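Local coordinates for putative uncharacterized protein (Pseudomonas phage 201phi2-1, PDB 3R4V), which is a tubulin-like phage protein of unassigned function, modelled with guanosine-5'-diphosphate in a pocket, at residues V17-V22 and V39-S44; N193-T198 and F267-V272. All blocks are in the same frame, centred on the assembly; numbering follows the deposited sequence. Where two conformers were deposited one is given.

The two contacts lie on opposite sides of the chain's centre, their own centres 30 Å apart and their nearest atoms about 13 Å apart. They share no helix or strand. Contact 1 is partly buried. It joins helix 11-18 and the residues that follow it to the loop between strands 28-32 and 46-49, in the part of the fold that binds guanosine-5'-diphosphate. Contact 2 is fully buried and lies within the range of the phage tubulin-like C-terminal domain, between helix 188-195 and strand 264-270. Contact 1 relies on small methyl groups and one histidine held between its own loop and the backbone of helix 11-18. Contact 2 relies on aromatic rings around an isoleucine, with one weak hydrogen bond.

Contact 1. Residues V17-V22 and V39-S44; sequences VATKLV and VDVHRS
A chi1 of 68° at Thr-19 turns its methyl CG2 toward His-42, with OG1 between the backbone N and the carbonyl carbon and CG2 anti to the latter. Thr-19 CG2 lies 3.5 Å from His-42 CE1 and equally close to NE2, approaching the ring obliquely. OG1 is bonded to the carbonyl of Asn-16, three residues earlier.

Chi1 of His-42 (-79°) sets CG beside its own backbone N, and the end of the ring reaches the 17-22 segment. Ala-18 CB comes up at the ring edge, 4.0 Å from His-42 NE2. The ring is held from both nitrogens. Val-39 N donates to His-42 ND1 at 3.0 Å, almost straight at 176° and in the ring plane. NE2 is bonded to the carbonyl of Met-15.

Valines extend the packing along segment 39-44. Val-39 CG2 lies 3.8 Å from Thr-19 CG2, and Val-41 CG2 is 3.9 Å from Thr-19 CB. Val-22 CG1 rests 3.4 Å from the carbonyl O of Val-41. Ser-44 CB lies 4.2 Å from Val-22 CB.

The residues at and after helix 11-18 thus pack on the 3-10 segment 40-44, in the connection between parallel strands 28-32 and 46-49. Direct contact is van der Waals packing. The two-sided grip on the imidazole fixes its rotation. The bond from NE2 to the Met-15 carbonyl implies a proton on NE2, consistent with a neutral ring whose ND1 accepts.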
loop_
_atom_site.group_PDB
_atom_site.type_symbol
_atom_site.label_atom_id
_atom_site.label_comp_id
_atom_site.label_asym_id
_atom_site.label_seq_id
_atom_site.Cartn_x
_atom_site.Cartn_y
_atom_site.Cartn_z
ATOM N N VAL A 17 -4.994 2.166 -10.181
ATOM C CA VAL A 17 -4.763 3.454 -9.529
ATOM C C VAL A 17 -3.836 4.330 -10.371
ATOM O O VAL A 17 -4.046 5.538 -10.483
ATOM C CB VAL A 17 -4.200 3.291 -8.104
ATOM C CG1 VAL A 17 -3.836 4.647 -7.519
ATOM C CG2 VAL A 17 -5.229 2.605 -7.222
ATOM N N ALA A 18 -2.818 3.718 -10.968
ATOM C CA ALA A 18 -1.895 4.449 -11.844
ATOM C C ALA A 18 -2.592 5.234 -12.968
ATOM O O ALA A 18 -2.160 6.337 -13.328
ATOM C CB ALA A 18 -0.850 3.505 -12.421
ATOM N N THR A 19 -3.665 4.683 -13.528
ATOM C CA THR A 19 -4.345 5.352 -14.642
ATOM C C THR A 19 -4.793 6.764 -14.247
ATOM O O THR A 19 -4.980 7.634 -15.094
ATOM C CB THR A 19 -5.564 4.552 -15.164
ATOM O OG1 THR A 19 -6.601 4.536 -14.175
ATOM C CG2 THR A 19 -5.166 3.120 -15.518
ATOM N N LYS A 20 -4.953 6.988 -12.949
ATOM C CA LYS A 20 -5.456 8.266 -12.474
ATOM C C LYS A 20 -4.319 9.240 -12.221
ATOM O O LYS A 20 -4.544 10.416 -11.930
ATOM C CB LYS A 20 -6.301 8.053 -11.218
ATOM C CG LYS A 20 -7.440 7.086 -11.472
ATOM C CD LYS A 20 -8.349 6.930 -10.279
ATOM C CE LYS A 20 -9.586 6.145 -10.682
ATOM N NZ LYS A 20 -10.247 6.763 -11.866
ATOM N N LEU A 21 -3.095 8.744 -12.360
ATOM C CA LEU A 21 -1.909 9.536 -12.081
ATOM C C LEU A 21 -0.957 9.640 -13.274
ATOM O O LEU A 21 0.220 9.970 -13.103
ATOM C CB LEU A 21 -1.180 8.957 -10.865
ATOM C CG LEU A 21 -2.005 8.949 -9.573
ATOM C CD1 LEU A 21 -1.421 8.018 -8.502
ATOM C CD2 LEU A 21 -2.135 10.373 -9.039
ATOM N N VAL A 22 -1.461 9.379 -14.481
ATOM C CA VAL A 22 -0.603 9.363 -15.662
ATOM C C VAL A 22 0.010 10.727 -15.959
ATOM O O VAL A 22 1.023 10.823 -16.652
ATOM C CB VAL A 22 -1.334 8.826 -16.914
ATOM C CG1 VAL A 22 -1.623 7.337 -16.764
ATOM C CG2 VAL A 22 -2.610 9.622 -17.184
ATOM N N VAL A 39 -3.838 -0.486 -19.951
ATOM C CA VAL A 39 -4.694 0.248 -20.890
ATOM C C VAL A 39 -3.906 1.334 -21.624
ATOM O O VAL A 39 -2.746 1.597 -21.300
ATOM C CB VAL A 39 -5.938 0.859 -20.200
ATOM C CG1 VAL A 39 -6.819 -0.242 -19.636
ATOM C CG2 VAL A 39 -5.530 1.838 -19.091
ATOM N N ASP A 40 -4.542 1.961 -22.608
ATOM C CA ASP A 40 -3.869 2.934 -23.463
ATOM C C ASP A 40 -3.156 4.057 -22.708
ATOM O O ASP A 40 -2.046 4.441 -23.076
ATOM C CB ASP A 40 -4.847 3.523 -24.483
ATOM C CG ASP A 40 -4.925 2.704 -25.765
ATOM O OD1 ASP A 40 -4.778 1.464 -25.702
ATOM O OD2 ASP A 40 -5.130 3.307 -26.837
ATOM N N VAL A 41 -3.790 4.587 -21.664
ATOM C CA VAL A 41 -3.217 5.719 -20.922
ATOM C C VAL A 41 -1.868 5.409 -20.280
ATOM O O VAL A 41 -1.101 6.319 -19.958
ATOM C CB VAL A 41 -4.173 6.270 -19.834
ATOM C CG1 VAL A 41 -5.411 6.898 -20.465
ATOM C CG2 VAL A 41 -4.541 5.182 -18.833
ATOM N N HIS A 42 -1.586 4.124 -20.103
ATOM C CA HIS A 42 -0.339 3.690 -19.486
ATOM C C HIS A 42 0.889 3.988 -20.342
ATOM O O HIS A 42 2.012 3.964 -19.850
ATOM C CB HIS A 42 -0.403 2.203 -19.153
ATOM C CG HIS A 42 -1.162 1.898 -17.900
ATOM N ND1 HIS A 42 -2.231 1.027 -17.869
ATOM C CD2 HIS A 42 -0.990 2.329 -16.627
ATOM C CE1 HIS A 42 -2.686 0.937 -16.630
ATOM N NE2 HIS A 42 -1.954 1.722 -15.859
ATOM N N ARG A 43 0.673 4.257 -21.626
ATOM C CA ARG A 43 1.770 4.620 -22.508
ATOM C C ARG A 43 2.527 5.824 -21.952
ATOM O O ARG A 43 3.712 6.005 -22.231
ATOM C CB ARG A 43 1.244 4.925 -23.911
ATOM C CG ARG A 43 0.512 3.756 -24.553
ATOM C CD ARG A 43 -0.069 4.137 -25.905
ATOM N NE ARG A 43 0.960 4.582 -26.838
ATOM C CZ ARG A 43 1.276 5.855 -27.054
ATOM N NH1 ARG A 43 0.638 6.820 -26.404
ATOM N NH2 ARG A 43 2.230 6.162 -27.923
ATOM N N SER A 44 1.835 6.631 -21.152
ATOM C CA SER A 44 2.406 7.854 -20.581
ATOM C C SER A 44 3.336 7.603 -19.390
ATOM O O SER A 44 3.979 8.528 -18.881
ATOM C CB SER A 44 1.289 8.812 -20.159
ATOM O OG SER A 44 0.512 9.222 -21.273
#

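Contact 2. Residues N193-T198 and F267-V272; sequences NWVRFT and FVINSV
Ile-269 and Trp-194 make the main apolar contact, a CH-pi interaction. Ile-269 CD1 sits over one face of the indole, 3.7 Å from the centroid of its five-membered ring and 26° off the ring normal. Ile-269 CD1 is offset toward the rim and lies 3.4 Å from Trp-194 CE2. Chi1 of Trp-194 is 162°, which puts CG anti to the backbone N and lets the indole extend to the strand.

Further apolar contacts adjoin it. Phe-267 CB lies 3.5 Å from Trp-194 CZ2, where the two side chains run at about a right angle. The second branch of Ile-269, CG2, is 4.0 Å from Phe-197 CE2. Val-195 CG2 approaches Ile-269 CD1 at 4.2 Å.

One polar contact joins the segments. Trp-194 NE1 donates to Phe-267 O at 3.3 Å, but the bond is weak and bent, with an angle of 126° at the hydrogen. NE1 also has another hydrogen-bond partner outside the two segments.

The C-terminal end of helix 188-195 therefore packs against the sheet. Strand 264-270 runs between strands 208-214 and 228-233. Trp-194 also touches Leu-211 and Leu-230 on these flanking strands, while Val-195 and Ile-269 both reach Val-149 on strand 148-154.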
loop_
_atom_site.group_PDB
_atom_site.type_symbol
_atom_site.label_atom_id
_atom_site.label_comp_id
_atom_site.label_asym_id
_atom_site.label_seq_id
_atom_site.Cartn_x
_atom_site.Cartn_y
_atom_site.Cartn_z
ATOM N N ASN A 193 13.399 11.807 8.333
ATOM C CA ASN A 193 13.317 11.516 9.760
ATOM C C ASN A 193 11.899 11.402 10.310
ATOM O O ASN A 193 11.704 10.895 11.419
ATOM C CB ASN A 193 14.146 12.506 10.565
ATOM C CG ASN A 193 15.630 12.268 10.395
ATOM O OD1 ASN A 193 16.117 11.147 10.583
ATOM N ND2 ASN A 193 16.349 13.304 9.997
ATOM N N TRP A 194 10.922 11.874 9.539
ATOM C CA TRP A 194 9.525 11.670 9.871
ATOM C C TRP A 194 9.146 10.217 9.648
ATOM O O TRP A 194 8.561 9.583 10.522
ATOM C CB TRP A 194 8.632 12.580 9.014
ATOM C CG TRP A 194 7.183 12.187 8.930
ATOM C CD1 TRP A 194 6.267 12.189 9.942
ATOM C CD2 TRP A 194 6.483 11.762 7.755
ATOM N NE1 TRP A 194 5.033 11.785 9.465
ATOM C CE2 TRP A 194 5.144 11.515 8.125
ATOM C CE3 TRP A 194 6.863 11.558 6.424
ATOM C CZ2 TRP A 194 4.181 11.074 7.214
ATOM C CZ3 TRP A 194 5.907 11.123 5.515
ATOM C CH2 TRP A 194 4.584 10.886 5.912
ATOM N N VAL A 195 9.471 9.689 8.472
ATOM C CA VAL A 195 8.990 8.358 8.105
ATOM C C VAL A 195 9.936 7.232 8.558
ATOM O O VAL A 195 9.486 6.115 8.858
ATOM C CB VAL A 195 8.675 8.264 6.586
ATOM C CG1 VAL A 195 9.954 8.278 5.749
ATOM C CG2 VAL A 195 7.857 7.024 6.312
ATOM N N ARG A 196 11.235 7.532 8.621
ATOM C CA ARG A 196 12.235 6.604 9.162
ATOM C C ARG A 196 12.526 6.961 10.626
ATOM O O ARG A 196 13.684 7.160 11.011
ATOM C CB ARG A 196 13.530 6.685 8.356
ATOM C CG ARG A 196 13.403 6.323 6.872
ATOM C CD ARG A 196 14.780 6.455 6.172
ATOM N NE ARG A 196 15.766 5.599 6.826
ATOM C CZ ARG A 196 15.933 4.317 6.529
ATOM N NH1 ARG A 196 15.218 3.772 5.555
ATOM N NH2 ARG A 196 16.817 3.583 7.189
ATOM N N PHE A 197 11.475 7.060 11.435
ATOM C CA PHE A 197 11.617 7.623 12.777
ATOM C C PHE A 197 12.502 6.800 13.715
ATOM O O PHE A 197 13.040 7.337 14.667
ATOM C CB PHE A 197 10.255 7.927 13.417
ATOM C CG PHE A 197 9.340 6.733 13.518
ATOM C CD1 PHE A 197 9.455 5.842 14.581
ATOM C CD2 PHE A 197 8.358 6.508 12.555
ATOM C CE1 PHE A 197 8.622 4.735 14.685
ATOM C CE2 PHE A 197 7.509 5.410 12.654
ATOM C CZ PHE A 197 7.636 4.524 13.718
ATOM N N THR A 198 12.642 5.503 13.460
ATOM C CA THR A 198 13.521 4.667 14.291
ATOM C C THR A 198 15.013 4.954 14.089
ATOM O O THR A 198 15.844 4.501 14.875
ATOM C CB THR A 198 13.303 3.172 14.022
ATOM O OG1 THR A 198 13.310 2.954 12.612
ATOM C CG2 THR A 198 11.968 2.700 14.592
ATOM N N PHE A 267 0.075 14.751 8.210
ATOM C CA PHE A 267 0.445 13.381 7.870
ATOM C C PHE A 267 0.902 12.738 9.167
ATOM O O PHE A 267 2.000 13.029 9.657
ATOM C CB PHE A 267 1.582 13.415 6.850
ATOM C CG PHE A 267 1.240 14.162 5.578
ATOM C CD1 PHE A 267 1.345 15.547 5.518
ATOM C CD2 PHE A 267 0.809 13.486 4.456
ATOM C CE1 PHE A 267 1.033 16.231 4.351
ATOM C CE2 PHE A 267 0.494 14.163 3.284
ATOM C CZ PHE A 267 0.600 15.536 3.231
ATOM N N VAL A 268 0.046 11.916 9.750
ATOM C CA VAL A 268 0.303 11.396 11.088
ATOM C C VAL A 268 0.550 9.905 11.024
ATOM O O VAL A 268 -0.237 9.169 10.443
ATOM C CB VAL A 268 -0.881 11.654 12.009
ATOM C CG1 VAL A 268 -0.493 11.345 13.467
ATOM C CG2 VAL A 268 -1.355 13.107 11.862
ATOM N N ILE A 269 1.666 9.469 11.594
ATOM C CA ILE A 269 2.009 8.050 11.611
ATOM C C ILE A 269 1.752 7.501 13.019
ATOM O O ILE A 269 2.213 8.075 13.994
ATOM C CB ILE A 269 3.497 7.834 11.216
ATOM C CG1 ILE A 269 3.762 8.367 9.804
ATOM C CG2 ILE A 269 3.902 6.348 11.341
ATOM C CD1 ILE A 269 5.210 8.323 9.370
ATOM N N ASN A 270 1.025 6.387 13.120
ATOM C CA ASN A 270 0.908 5.666 14.383
ATOM C C ASN A 270 0.993 4.182 14.080
ATOM O O ASN A 270 1.271 3.827 12.944
ATOM C CB ASN A 270 -0.387 6.007 15.117
ATOM C CG ASN A 270 -1.608 5.399 14.483
ATOM O OD1 ASN A 270 -1.574 4.945 13.335
ATOM N ND2 ASN A 270 -2.714 5.397 15.225
ATOM N N SER A 271 0.768 3.319 15.069
ATOM C CA SER A 271 0.790 1.877 14.767
ATOM C C SER A 271 -0.207 1.083 15.595
ATOM O O SER A 271 -0.413 -0.101 15.326
ATOM C CB SER A 271 2.197 1.288 14.938
ATOM O OG SER A 271 2.562 1.262 16.320
ATOM N N VAL A 272 -0.817 1.707 16.599
ATOM C CA VAL A 272 -1.729 0.968 17.472
ATOM C C VAL A 272 -2.965 0.456 16.714
ATOM O O VAL A 272 -3.565 -0.529 17.103
ATOM C CB VAL A 272 -2.122 1.762 18.739
ATOM C CG1 VAL A 272 -3.029 2.930 18.394
ATOM C CG2 VAL A 272 -2.809 0.848 19.738
#